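Local coordinates for protein methylocystis parvus OBBP MbnE (Methylocystis parvus OBBP, PDB 5ICQ) that probably binds methanobactin, a copper-chelating peptidic compound, in the periplasm and serves as the soluble receptor of its uptake machinery, at residues D335-E340 with L422-A427; K364-E369 with R559-G564; S370-S375 with T552-Y557; A393-I398 with S563-V568; W513-A518 with G528-A533. All blocks are in the same frame, centred on the assembly; numbering follows the deposited sequence.

Contact 1: D335-E340 with L422-A427; sequences DARLRE and LDLLAA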
# COMPACT_ATOMS: atom_id res chain seq x y z
N ASP A 335 24.20 -5.62 -16.51
CA ASP A 335 25.00 -6.53 -15.67
C ASP A 335 24.67 -6.30 -14.19
O ASP A 335 24.89 -5.21 -13.67
CB ASP A 335 26.49 -6.32 -15.95
CG ASP A 335 27.37 -7.43 -15.35
OD1 ASP A 335 27.06 -7.95 -14.27
OD2 ASP A 335 28.40 -7.77 -15.98
N ALA A 336 24.17 -7.35 -13.52
CA ALA A 336 23.79 -7.20 -12.11
C ALA A 336 24.99 -6.83 -11.24
O ALA A 336 24.82 -6.24 -10.16
CB ALA A 336 23.15 -8.48 -11.57
N ARG A 337 26.20 -7.21 -11.66
CA ARG A 337 27.39 -6.88 -10.88
C ARG A 337 27.67 -5.38 -10.92
O ARG A 337 28.08 -4.80 -9.91
CB ARG A 337 28.61 -7.64 -11.42
CG ARG A 337 28.56 -9.16 -11.21
CD ARG A 337 29.66 -9.86 -12.00
NE ARG A 337 29.49 -9.68 -13.44
CZ ARG A 337 30.21 -10.32 -14.36
NH1 ARG A 337 31.14 -11.19 -13.98
NH2 ARG A 337 30.01 -10.09 -15.65
N LEU A 338 27.47 -4.76 -12.08
CA LEU A 338 27.60 -3.30 -12.16
C LEU A 338 26.51 -2.60 -11.36
O LEU A 338 26.76 -1.58 -10.72
CB LEU A 338 27.59 -2.84 -13.62
CG LEU A 338 27.71 -1.32 -13.88
CD1 LEU A 338 28.49 -1.05 -15.16
CD2 LEU A 338 26.35 -0.64 -13.97
N ARG A 339 25.27 -3.11 -11.42
CA ARG A 339 24.21 -2.49 -10.62
C ARG A 339 24.53 -2.59 -9.14
O ARG A 339 24.33 -1.62 -8.40
CB ARG A 339 22.85 -3.14 -10.93
CG ARG A 339 22.49 -3.05 -12.41
CD ARG A 339 21.03 -3.40 -12.71
NE ARG A 339 20.70 -4.80 -12.38
CZ ARG A 339 20.62 -5.79 -13.26
NH1 ARG A 339 20.93 -5.57 -14.55
NH2 ARG A 339 20.27 -7.01 -12.86
N GLU A 340 25.02 -3.75 -8.69
CA GLU A 340 25.41 -3.88 -7.28
C GLU A 340 26.51 -2.89 -6.93
O GLU A 340 26.45 -2.23 -5.88
CB GLU A 340 25.87 -5.31 -6.97
CG GLU A 340 26.42 -5.43 -5.54
CD GLU A 340 26.68 -6.85 -5.07
OE1 GLU A 340 26.66 -7.79 -5.90
OE2 GLU A 340 26.89 -7.04 -3.85
N LEU A 422 34.86 -0.70 -7.32
CA LEU A 422 35.75 -0.83 -8.48
C LEU A 422 36.16 -2.27 -8.72
O LEU A 422 36.30 -2.69 -9.87
CB LEU A 422 36.98 0.06 -8.28
CG LEU A 422 36.65 1.55 -8.38
CD1 LEU A 422 37.81 2.42 -7.87
CD2 LEU A 422 36.31 1.89 -9.83
N ASP A 423 36.35 -3.06 -7.65
CA ASP A 423 36.69 -4.47 -7.84
C ASP A 423 35.55 -5.21 -8.52
O ASP A 423 35.78 -6.02 -9.42
CB ASP A 423 37.03 -5.13 -6.50
CG ASP A 423 38.32 -4.60 -5.90
OD1 ASP A 423 39.07 -3.87 -6.59
OD2 ASP A 423 38.59 -4.91 -4.72
N LEU A 424 34.30 -4.96 -8.10
CA LEU A 424 33.16 -5.57 -8.76
C LEU A 424 33.06 -5.12 -10.21
O LEU A 424 32.79 -5.93 -11.11
CB LEU A 424 31.86 -5.20 -8.03
CG LEU A 424 31.09 -6.27 -7.27
CD1 LEU A 424 29.79 -5.68 -6.77
CD2 LEU A 424 30.86 -7.51 -8.13
N LEU A 425 33.22 -3.82 -10.45
CA LEU A 425 33.17 -3.30 -11.81
C LEU A 425 34.24 -3.94 -12.69
O LEU A 425 33.98 -4.27 -13.85
CB LEU A 425 33.31 -1.77 -11.79
CG LEU A 425 32.08 -1.09 -11.17
CD1 LEU A 425 32.35 0.34 -10.71
CD2 LEU A 425 30.89 -1.15 -12.17
N ALA A 426 35.44 -4.12 -12.15
CA ALA A 426 36.50 -4.79 -12.91
C ALA A 426 36.07 -6.19 -13.35
O ALA A 426 36.31 -6.59 -14.49
CB ALA A 426 37.79 -4.83 -12.09
N ALA A 427 35.41 -6.92 -12.46
CA ALA A 427 34.87 -8.23 -12.82
C ALA A 427 33.80 -8.13 -13.90
O ALA A 427 33.66 -9.04 -14.72
CB ALA A 427 34.30 -8.92 -11.58
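L424 sends its two methyls to different parts of helix 336-343. CD1 lies against the stem of E340, 3.6 Å from E340 CG, the two side chains crossing at about a right angle. The same methyl sits 3.7 Å from R337 O, on the backbone one turn earlier. CD2 instead meets the root of the arginine, 4.0 Å from R337 CB. The carboxylate of E340 pairs with R395, while the leucine packs along the stem that carries it. With an alanine here both methyls would be gone, and the stems of E340 and R337 would probably lose the apolar cover they share. L425, one residue on, meets L338: its CD2 touches L338 CG at 3.6 Å. L338 carries CG anti to its own backbone N (chi1 180°), which puts the branch beside that methyl. Here helices 336-343 and 415-427 form an antiparallel pair, their short axes 8.5 Å apart at closest and inclined at 165°, at the periphery of the chain. A427 contributes its carbonyl: its O lies over one face of the R337 guanidinium, 3.4 Å from NH1, at an angle too poor for a hydrogen bond. That guanidinium is held by the N-cap residue D335, which it grips side-on through syn lone pairs, R337 NH2 to D335 OD2 at 2.8 Å and R337 NE to D335 OD1 at 3.1 Å. The bend at chi3 (-63°) turns the arginine back to this carboxylate, whose OD1 also accepts from R337 N to cap the helix start.

Contact 2: K364-E369 with R559-G564; sequences KSFFDE and RVLLSG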
# COMPACT_ATOMS: atom_id res chain seq x y z
N LYS A 364 15.97 -2.01 3.67
CA LYS A 364 16.87 -3.14 3.45
C LYS A 364 16.20 -4.32 2.76
O LYS A 364 16.87 -5.32 2.50
CB LYS A 364 17.48 -3.61 4.79
CG LYS A 364 18.17 -2.50 5.55
CD LYS A 364 19.15 -3.03 6.59
CE LYS A 364 18.45 -3.55 7.83
NZ LYS A 364 19.42 -3.72 8.96
N SER A 365 14.92 -4.23 2.45
CA SER A 365 14.15 -5.37 1.98
C SER A 365 12.92 -4.83 1.26
O SER A 365 12.49 -3.70 1.53
CB SER A 365 13.75 -6.27 3.16
OG SER A 365 12.68 -7.14 2.83
N PHE A 366 12.39 -5.62 0.34
CA PHE A 366 11.11 -5.25 -0.26
C PHE A 366 9.94 -5.44 0.70
O PHE A 366 8.85 -4.95 0.41
CB PHE A 366 10.87 -6.05 -1.54
CG PHE A 366 11.68 -5.56 -2.69
CD1 PHE A 366 12.97 -6.03 -2.90
CD2 PHE A 366 11.19 -4.55 -3.52
CE1 PHE A 366 13.75 -5.52 -3.95
CE2 PHE A 366 11.95 -4.06 -4.56
CZ PHE A 366 13.23 -4.55 -4.78
N PHE A 367 10.15 -6.10 1.83
CA PHE A 367 9.13 -6.26 2.87
C PHE A 367 9.79 -6.00 4.22
O PHE A 367 9.81 -6.84 5.11
CB PHE A 367 8.49 -7.65 2.80
CG PHE A 367 7.89 -7.95 1.47
CD1 PHE A 367 6.58 -7.59 1.18
CD2 PHE A 367 8.66 -8.54 0.47
CE1 PHE A 367 6.04 -7.83 -0.06
CE2 PHE A 367 8.12 -8.79 -0.78
CZ PHE A 367 6.81 -8.43 -1.05
N ASP A 368 10.33 -4.79 4.37
CA ASP A 368 11.26 -4.51 5.46
C ASP A 368 10.54 -4.43 6.80
O ASP A 368 9.35 -4.12 6.88
CB ASP A 368 12.02 -3.21 5.18
CG ASP A 368 13.37 -3.16 5.86
OD1 ASP A 368 13.79 -4.18 6.42
OD2 ASP A 368 14.03 -2.10 5.82
N GLU A 369 11.29 -4.72 7.87
CA GLU A 369 10.81 -4.61 9.25
C GLU A 369 9.54 -5.44 9.47
O GLU A 369 8.54 -4.97 10.01
CB GLU A 369 10.57 -3.15 9.63
CG GLU A 369 11.81 -2.28 9.49
CD GLU A 369 11.69 -1.02 10.33
OE1 GLU A 369 11.97 0.08 9.80
OE2 GLU A 369 11.31 -1.13 11.51
N ARG A 559 14.62 -12.49 -1.46
CA ARG A 559 16.02 -12.77 -1.79
C ARG A 559 16.28 -12.68 -3.29
O ARG A 559 17.33 -12.18 -3.71
CB ARG A 559 16.43 -14.16 -1.28
CG ARG A 559 16.14 -14.35 0.20
CD ARG A 559 16.79 -15.59 0.80
NE ARG A 559 16.12 -15.90 2.06
CZ ARG A 559 16.59 -15.54 3.25
NH1 ARG A 559 17.73 -14.85 3.31
NH2 ARG A 559 15.91 -15.83 4.35
N VAL A 560 15.35 -13.19 -4.11
CA VAL A 560 15.55 -13.15 -5.56
C VAL A 560 15.50 -11.71 -6.06
O VAL A 560 16.33 -11.29 -6.88
CB VAL A 560 14.51 -14.04 -6.26
CG1 VAL A 560 14.59 -13.86 -7.78
CG2 VAL A 560 14.72 -15.52 -5.90
N LEU A 561 14.53 -10.92 -5.60
CA LEU A 561 14.46 -9.52 -6.00
C LEU A 561 15.72 -8.77 -5.61
O LEU A 561 16.30 -8.03 -6.41
CB LEU A 561 13.24 -8.85 -5.38
CG LEU A 561 11.86 -9.25 -5.90
CD1 LEU A 561 10.79 -8.41 -5.17
CD2 LEU A 561 11.78 -9.03 -7.41
N LEU A 562 16.14 -8.91 -4.35
CA LEU A 562 17.32 -8.18 -3.89
C LEU A 562 18.56 -8.60 -4.66
O LEU A 562 19.43 -7.76 -4.94
CB LEU A 562 17.53 -8.40 -2.38
CG LEU A 562 16.45 -7.77 -1.49
CD1 LEU A 562 16.56 -8.30 -0.03
CD2 LEU A 562 16.60 -6.26 -1.51
N SER A 563 18.67 -9.90 -4.99
CA SER A 563 19.86 -10.41 -5.66
C SER A 563 19.99 -9.92 -7.09
O SER A 563 21.06 -10.08 -7.68
CB SER A 563 19.86 -11.94 -5.66
OG SER A 563 20.07 -12.42 -4.35
N GLY A 564 18.93 -9.36 -7.66
CA GLY A 564 19.02 -8.76 -8.98
C GLY A 564 19.54 -7.34 -9.00
O GLY A 564 19.93 -6.85 -10.06
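F366 against L561 and L562 is a buried, mainly apolar contact between the loop that follows strand 361-362 and the last turns of helix 547-563, about 17 Å from the centre of the chain to the centre of the contact. L561 supplies a CH-pi contact: its CD1 stands over one face of the phenylalanine, 4.0 Å from the centroid of the F366 ring and 17° off the normal. L561 CB is 3.7 Å from F366 CE1. L562 reaches the same corner obliquely, CD2 to F366 CE1 at 3.8 Å, its chain running past the phenylalanine in the opposite direction. The other methyl of L562 touches the loop backbone, CD1 lying 3.9 Å from K364 O. F366 has CG anti to its carbonyl carbon (chi1 -76°), which carries the ring off the loop and onto the two leucines. S365 OG accepts from F367 N at 2.9 Å, and K364 N gives a nearly straight bond of 2.9 Å to D368 OD2, approaching from above the carboxylate plane. D558, just ahead of the helical segment, bonds both S365 OG and F366 N, tying the root of F366 to the same helix that its ring packs on. Farther along that helix, S563 N and S563 OG reach R559 O from opposite faces, OG at 2.8 Å. W513 meets the F366 ring with planes nearly perpendicular, and V567 of strand 567-572 touches it as well. An ST turn at S365 here presents an aromatic side chain to the apolar layer between helix 547-563 and the mixed sheet.

Contact 3: S370-S375 with T552-Y557; sequences SELSSS and TAVRAY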
# COMPACT_ATOMS: atom_id res chain seq x y z
N SER A 370 9.58 -6.69 9.02
CA SER A 370 8.39 -7.53 9.15
C SER A 370 8.81 -8.98 9.05
O SER A 370 9.96 -9.31 8.72
CB SER A 370 7.33 -7.19 8.09
OG SER A 370 7.48 -7.96 6.92
N GLU A 371 7.85 -9.86 9.35
CA GLU A 371 8.10 -11.29 9.29
C GLU A 371 8.36 -11.76 7.87
O GLU A 371 8.89 -12.87 7.69
CB GLU A 371 6.90 -12.06 9.85
CG GLU A 371 5.82 -12.25 8.82
CD GLU A 371 4.50 -12.69 9.40
OE1 GLU A 371 3.46 -12.20 8.92
OE2 GLU A 371 4.50 -13.53 10.33
N LEU A 372 7.97 -10.98 6.86
CA LEU A 372 8.16 -11.36 5.46
C LEU A 372 9.56 -11.07 4.95
O LEU A 372 9.90 -11.50 3.85
CB LEU A 372 7.15 -10.64 4.56
CG LEU A 372 5.67 -10.89 4.88
CD1 LEU A 372 4.80 -10.05 3.95
CD2 LEU A 372 5.33 -12.37 4.74
N SER A 373 10.36 -10.35 5.73
CA SER A 373 11.65 -9.86 5.27
C SER A 373 12.70 -10.96 5.25
O SER A 373 12.76 -11.78 6.17
CB SER A 373 12.12 -8.73 6.18
OG SER A 373 13.33 -8.20 5.72
N SER A 374 13.54 -10.98 4.21
CA SER A 374 14.72 -11.84 4.22
C SER A 374 15.89 -11.24 4.99
O SER A 374 16.88 -11.94 5.20
CB SER A 374 15.18 -12.15 2.79
OG SER A 374 15.67 -10.99 2.14
N SER A 375 15.78 -9.99 5.43
CA SER A 375 16.92 -9.26 5.97
C SER A 375 17.41 -9.89 7.27
O SER A 375 16.63 -10.06 8.21
CB SER A 375 16.53 -7.80 6.18
OG SER A 375 17.56 -7.08 6.83
N THR A 552 7.44 -18.38 3.95
CA THR A 552 8.59 -19.00 3.29
C THR A 552 8.76 -18.46 1.87
O THR A 552 9.86 -18.05 1.47
CB THR A 552 8.41 -20.52 3.27
OG1 THR A 552 8.36 -21.00 4.62
CG2 THR A 552 9.57 -21.20 2.56
N ALA A 553 7.67 -18.47 1.10
CA ALA A 553 7.76 -18.06 -0.30
C ALA A 553 8.09 -16.58 -0.44
O ALA A 553 8.85 -16.20 -1.34
CB ALA A 553 6.44 -18.38 -1.03
N VAL A 554 7.53 -15.73 0.41
CA VAL A 554 7.80 -14.29 0.28
C VAL A 554 9.25 -13.99 0.65
O VAL A 554 9.90 -13.15 0.02
CB VAL A 554 6.82 -13.46 1.13
CG1 VAL A 554 7.15 -11.98 1.02
CG2 VAL A 554 5.40 -13.71 0.64
N ARG A 555 9.77 -14.63 1.70
CA ARG A 555 11.18 -14.46 2.04
C ARG A 555 12.08 -14.88 0.88
O ARG A 555 13.02 -14.17 0.53
CB ARG A 555 11.54 -15.25 3.30
CG ARG A 555 11.03 -14.63 4.58
CD ARG A 555 11.37 -15.49 5.77
NE ARG A 555 10.80 -14.94 7.00
CZ ARG A 555 10.95 -15.49 8.20
NH1 ARG A 555 11.65 -16.61 8.35
NH2 ARG A 555 10.38 -14.93 9.27
N ALA A 556 11.80 -16.04 0.27
CA ALA A 556 12.60 -16.46 -0.88
C ALA A 556 12.45 -15.48 -2.04
O ALA A 556 13.42 -15.16 -2.73
CB ALA A 556 12.21 -17.87 -1.32
N TYR A 557 11.23 -15.01 -2.27
CA TYR A 557 10.98 -14.00 -3.29
C TYR A 557 11.79 -12.72 -3.03
O TYR A 557 12.41 -12.16 -3.95
CB TYR A 557 9.47 -13.72 -3.32
CG TYR A 557 8.99 -12.58 -4.19
CD1 TYR A 557 9.22 -12.56 -5.55
CD2 TYR A 557 8.23 -11.56 -3.64
CE1 TYR A 557 8.74 -11.52 -6.34
CE2 TYR A 557 7.73 -10.52 -4.42
CZ TYR A 557 8.00 -10.51 -5.77
OH TYR A 557 7.51 -9.48 -6.57
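R555 of helix 547-563 holds the type I beta turn S370-S373 through a two-nitrogen grip on one carbonyl oxygen. Both R555 NE and R555 NH2 bond to E371 O, at 2.9 and 3.0 Å. The carbonyl oxygen lies at the edge of the guanidinium and in its plane. NE meets it almost along the C=O axis, whereas NH2 falls on a lone pair in the carbonyl plane. With the arginine extended from CG to NE, its stem runs over the turn, and R555 CG comes to 3.4 Å from L372 O. L372 also supplies the apolar part: its CB touches V554 CG1 at 3.8 Å, and the valine puts that methyl anti to its backbone N (chi1 178°), the side on which the leucine lies. Further along, S374 CB rests 3.7 Å from R555 O while its hydroxyl bonds D558. The loop is braced from within by two successive ST turns, S370 OG taking L372 N at 3.1 Å and S373 OG taking S375 N at 3.0 Å. R377 binds the carbonyls of S370 and S373, and E383 of helix 381-387 also touches R555. One charged group thus satisfies E371 O twice, whereas the neighbouring L372 O is buried beneath the arginine stem with no partner. The E371 carboxylate stands off, OE2 lying 6.1 Å from R555 NH2, and its charge probably acts only at a distance. The chemistry implies that the arginine recognises the backbone of the turn.

Contact 4: A393-I398 with S563-V568; sequences AVRAEI and SGFYVV. With SO4 (sulfate ion), chain D.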
# COMPACT_ATOMS: atom_id res chain seq x y z
N ALA A 393 19.86 -17.72 -8.97
CA ALA A 393 18.98 -16.59 -8.70
C ALA A 393 19.39 -15.77 -7.48
O ALA A 393 19.12 -14.57 -7.44
CB ALA A 393 17.54 -17.07 -8.53
N VAL A 394 20.01 -16.37 -6.46
CA VAL A 394 20.25 -15.66 -5.20
C VAL A 394 21.74 -15.64 -4.90
O VAL A 394 22.40 -16.69 -4.93
CB VAL A 394 19.47 -16.31 -4.04
CG1 VAL A 394 19.76 -15.57 -2.72
CG2 VAL A 394 17.97 -16.31 -4.34
N ARG A 395 22.27 -14.46 -4.59
CA ARG A 395 23.67 -14.34 -4.19
C ARG A 395 23.88 -14.93 -2.79
O ARG A 395 23.02 -14.81 -1.91
CB ARG A 395 24.11 -12.88 -4.22
CG ARG A 395 24.17 -12.26 -5.64
CD ARG A 395 25.39 -11.35 -5.79
NE ARG A 395 26.64 -12.11 -5.78
CZ ARG A 395 27.85 -11.57 -5.61
NH1 ARG A 395 27.97 -10.26 -5.44
NH2 ARG A 395 28.93 -12.34 -5.62
N ALA A 396 25.05 -15.55 -2.58
CA ALA A 396 25.33 -16.21 -1.30
C ALA A 396 25.17 -15.24 -0.13
O ALA A 396 24.65 -15.63 0.93
CB ALA A 396 26.74 -16.81 -1.30
N GLU A 397 25.60 -13.99 -0.30
CA GLU A 397 25.51 -13.00 0.78
C GLU A 397 24.06 -12.78 1.19
O GLU A 397 23.75 -12.58 2.37
CB GLU A 397 26.16 -11.68 0.33
CG GLU A 397 25.52 -11.07 -0.94
CD GLU A 397 26.24 -9.84 -1.49
OE1 GLU A 397 27.18 -9.32 -0.84
OE2 GLU A 397 25.86 -9.39 -2.60
N ILE A 398 23.14 -12.85 0.23
CA ILE A 398 21.73 -12.67 0.52
C ILE A 398 21.09 -13.97 0.99
O ILE A 398 20.22 -13.97 1.88
CB ILE A 398 21.05 -12.08 -0.73
CG1 ILE A 398 21.48 -10.62 -0.88
CG2 ILE A 398 19.52 -12.20 -0.63
CD1 ILE A 398 21.17 -9.99 -2.22
N SER A 563 18.67 -9.90 -4.99
CA SER A 563 19.86 -10.41 -5.66
C SER A 563 19.99 -9.92 -7.09
O SER A 563 21.06 -10.08 -7.68
CB SER A 563 19.86 -11.94 -5.66
OG SER A 563 20.07 -12.42 -4.35
N GLY A 564 18.93 -9.36 -7.66
CA GLY A 564 19.02 -8.76 -8.98
C GLY A 564 19.54 -7.34 -9.00
O GLY A 564 19.93 -6.85 -10.06
N PHE A 565 19.57 -6.67 -7.84
CA PHE A 565 20.03 -5.28 -7.77
C PHE A 565 19.33 -4.44 -8.84
O PHE A 565 19.96 -3.66 -9.57
CB PHE A 565 21.56 -5.22 -7.89
CG PHE A 565 22.23 -5.96 -6.78
CD1 PHE A 565 22.43 -5.35 -5.55
CD2 PHE A 565 22.56 -7.31 -6.92
CE1 PHE A 565 23.01 -6.06 -4.49
CE2 PHE A 565 23.14 -8.02 -5.87
CZ PHE A 565 23.36 -7.40 -4.65
N TYR A 566 18.01 -4.61 -8.92
CA TYR A 566 17.21 -3.81 -9.84
C TYR A 566 17.03 -2.39 -9.34
O TYR A 566 16.75 -1.49 -10.13
CB TYR A 566 15.83 -4.45 -10.04
CG TYR A 566 15.93 -5.86 -10.58
CD1 TYR A 566 16.31 -6.10 -11.90
CD2 TYR A 566 15.64 -6.95 -9.76
CE1 TYR A 566 16.41 -7.41 -12.39
CE2 TYR A 566 15.73 -8.25 -10.25
CZ TYR A 566 16.12 -8.47 -11.56
OH TYR A 566 16.19 -9.76 -12.01
N VAL A 567 17.17 -2.19 -8.03
CA VAL A 567 16.95 -0.89 -7.41
C VAL A 567 18.09 -0.63 -6.45
O VAL A 567 18.73 -1.57 -5.96
CB VAL A 567 15.59 -0.81 -6.66
CG1 VAL A 567 14.44 -1.20 -7.55
CG2 VAL A 567 15.62 -1.70 -5.45
N VAL A 568 18.36 0.64 -6.19
CA VAL A 568 19.17 1.05 -5.05
C VAL A 568 18.20 1.47 -3.96
O VAL A 568 17.55 2.53 -4.09
CB VAL A 568 20.14 2.18 -5.39
CG1 VAL A 568 21.00 2.54 -4.16
CG2 VAL A 568 21.02 1.78 -6.56
S SO4 D . 27.69 -15.63 -5.42
O1 SO4 D . 28.59 -16.67 -5.91
O2 SO4 D . 27.33 -14.73 -6.52
O3 SO4 D . 28.35 -14.88 -4.36
O4 SO4 D . 26.49 -16.28 -4.90
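S563 and R395 share the one hydrogen bond of this contact, R395 N to S563 OG at 3.0 Å and 159°; the same hydroxyl bonds R559 O one turn back. Packing closes in round this oxygen: I398 CD1 lies 3.4 Å from S563 OG and V394 CG1 3.6 Å from it. A393 O is 3.3 Å from S563 CB. With an alanine in place of the serine, R395 N would probably be left without its acceptor and R559 O without the hydroxyl. Aromatic contacts follow at F565, whose ring is met at its edge: E397 OE2 stands 3.8 Å from F565 CZ, and R395 CD 4.0 Å from F565 CE2. Ionic and hydrogen-bond contacts gather at a sulfate, probably from the crystallisation liquor, held by R395 NE, with O2 at 2.8 Å, by R395 NH2, and at O4 by A396 N at the start of helix 396-399. Bends at chi2 and chi3 bring the guanidinium edge to the anion, leaving NH1 to E340. In the fold, the lead-in to helix 396-399 thus docks where helix 547-563 gives way, through F565 with its positive phi, to strand 567-572, and E340 of helix 336-343 packs on F565 too.

Contact 5: W513-A518 with G528-A533; sequences WSSATA and GAASPA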
# COMPACT_ATOMS: atom_id res chain seq x y z
N TRP A 513 6.84 -6.90 -11.31
CA TRP A 513 8.10 -7.65 -11.46
C TRP A 513 8.07 -8.78 -12.47
O TRP A 513 9.13 -9.37 -12.70
CB TRP A 513 8.54 -8.22 -10.09
CG TRP A 513 8.93 -7.14 -9.12
CD1 TRP A 513 8.23 -6.72 -8.02
CD2 TRP A 513 10.10 -6.31 -9.19
NE1 TRP A 513 8.90 -5.67 -7.41
CE2 TRP A 513 10.06 -5.42 -8.11
CE3 TRP A 513 11.19 -6.25 -10.07
CZ2 TRP A 513 11.06 -4.47 -7.88
CZ3 TRP A 513 12.19 -5.31 -9.84
CH2 TRP A 513 12.11 -4.42 -8.76
N SER A 514 6.94 -9.13 -13.08
CA SER A 514 6.90 -10.29 -13.96
C SER A 514 7.53 -9.98 -15.32
O SER A 514 7.52 -8.84 -15.79
CB SER A 514 5.47 -10.79 -14.18
OG SER A 514 4.77 -9.90 -15.03
N SER A 515 8.10 -11.03 -15.93
CA SER A 515 8.64 -10.90 -17.29
C SER A 515 7.58 -10.38 -18.25
O SER A 515 7.89 -9.63 -19.18
CB SER A 515 9.15 -12.26 -17.78
OG SER A 515 10.19 -12.75 -16.96
N ALA A 516 6.33 -10.80 -18.05
CA ALA A 516 5.25 -10.43 -18.96
C ALA A 516 5.03 -8.92 -19.01
O ALA A 516 4.60 -8.39 -20.05
CB ALA A 516 3.95 -11.13 -18.55
N THR A 517 5.31 -8.20 -17.92
CA THR A 517 5.09 -6.76 -17.90
C THR A 517 6.37 -5.96 -18.07
O THR A 517 6.31 -4.73 -18.07
CB THR A 517 4.41 -6.33 -16.60
OG1 THR A 517 5.23 -6.68 -15.48
CG2 THR A 517 3.03 -6.99 -16.48
N ALA A 518 7.52 -6.63 -18.22
CA ALA A 518 8.79 -5.91 -18.29
C ALA A 518 8.87 -4.97 -19.49
O ALA A 518 9.61 -3.98 -19.46
CB ALA A 518 9.96 -6.90 -18.34
N GLY A 528 12.33 -3.28 -15.75
CA GLY A 528 12.38 -4.24 -16.83
C GLY A 528 12.87 -5.61 -16.39
O GLY A 528 13.50 -6.31 -17.18
N ALA A 529 12.58 -6.00 -15.16
CA ALA A 529 12.99 -7.31 -14.67
C ALA A 529 12.26 -8.40 -15.44
O ALA A 529 11.03 -8.35 -15.57
CB ALA A 529 12.69 -7.44 -13.18
N ALA A 530 13.01 -9.38 -15.96
CA ALA A 530 12.41 -10.48 -16.73
C ALA A 530 13.20 -11.74 -16.39
O ALA A 530 14.08 -12.18 -17.15
CB ALA A 530 12.39 -10.18 -18.23
N SER A 531 12.87 -12.34 -15.25
CA SER A 531 13.64 -13.44 -14.67
C SER A 531 12.72 -14.63 -14.44
O SER A 531 11.69 -14.48 -13.77
CB SER A 531 14.28 -13.02 -13.34
OG SER A 531 14.57 -14.16 -12.54
N PRO A 532 13.04 -15.81 -14.96
CA PRO A 532 12.21 -16.98 -14.64
C PRO A 532 12.13 -17.26 -13.16
O PRO A 532 11.11 -17.78 -12.69
CB PRO A 532 12.89 -18.13 -15.40
CG PRO A 532 13.68 -17.46 -16.50
CD PRO A 532 14.11 -16.12 -15.93
N ALA A 533 13.18 -16.95 -12.40
CA ALA A 533 13.16 -17.19 -10.96
C ALA A 533 12.23 -16.23 -10.24
O ALA A 533 11.55 -16.61 -9.27
CB ALA A 533 14.57 -17.10 -10.38
O HOH W 1 10.64 -11.41 -13.84
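W513 meets A529 with the edge of its indole: A529 CB lies in the plane of the ring, 3.7 Å from W513 CE3. The tryptophan CB points away from this partner, but CG is anti to its carbonyl carbon (chi1 -67°), and with chi2 near 108° the six-membered ring is turned back to bring its rim to the alanine. Y499 stacks on the indole, which also touches I534, Y557 and L561, and its rotation is fixed by more than the one methyl. S515 places OG beside its backbone N (chi1 -62°), which brings the oxygen to 3.2 Å from A530 CA and 3.6 Å from A530 CB. Its hydrogen bond goes to D535 of the following helix. A518 aims its methyl at the returning chain, CB standing 3.3 Å from A529 O and 3.7 Å from G528 C. G528 has left-handed backbone angles at which any CB would collide with the carbonyl oxygen before it, a place that suits glycine. A water bridges the two segments, bonding to W513 O and accepting from S531 N at 2.8 Å. S531 OG accepts a weak bond from A533 N at 3.1 Å and also bonds I534 N. A serine N-cap followed by a proline in the first turn is a classic helix start, here opening helix 532-543 as the loop after helix 508-513 folds back on itself.

Contacts 2, 3 and 4 all use helix 547-563 or the turn after it: contact 2 has its centre 8 Å from the centres of both others and shares S563 and G564 with contact 4. A weak hydrogen bond between S365 OG and S373 OG, 3.1 Å, joins contacts 2 and 3. Contact 1, centred 12 Å from contact 4, is wired to it by E340 OE1 to R395 NH1 at 2.8 Å, and to G564 of contacts 2 and 4 by R339 NH2 to G564 O at 2.8 Å. Contact 5 touches contact 2 through W513 CZ2 on F366 CE2 at 3.5 Å, and contact 4 through Y566. The sulfate at contact 4 does not tell where methanobactin would bind.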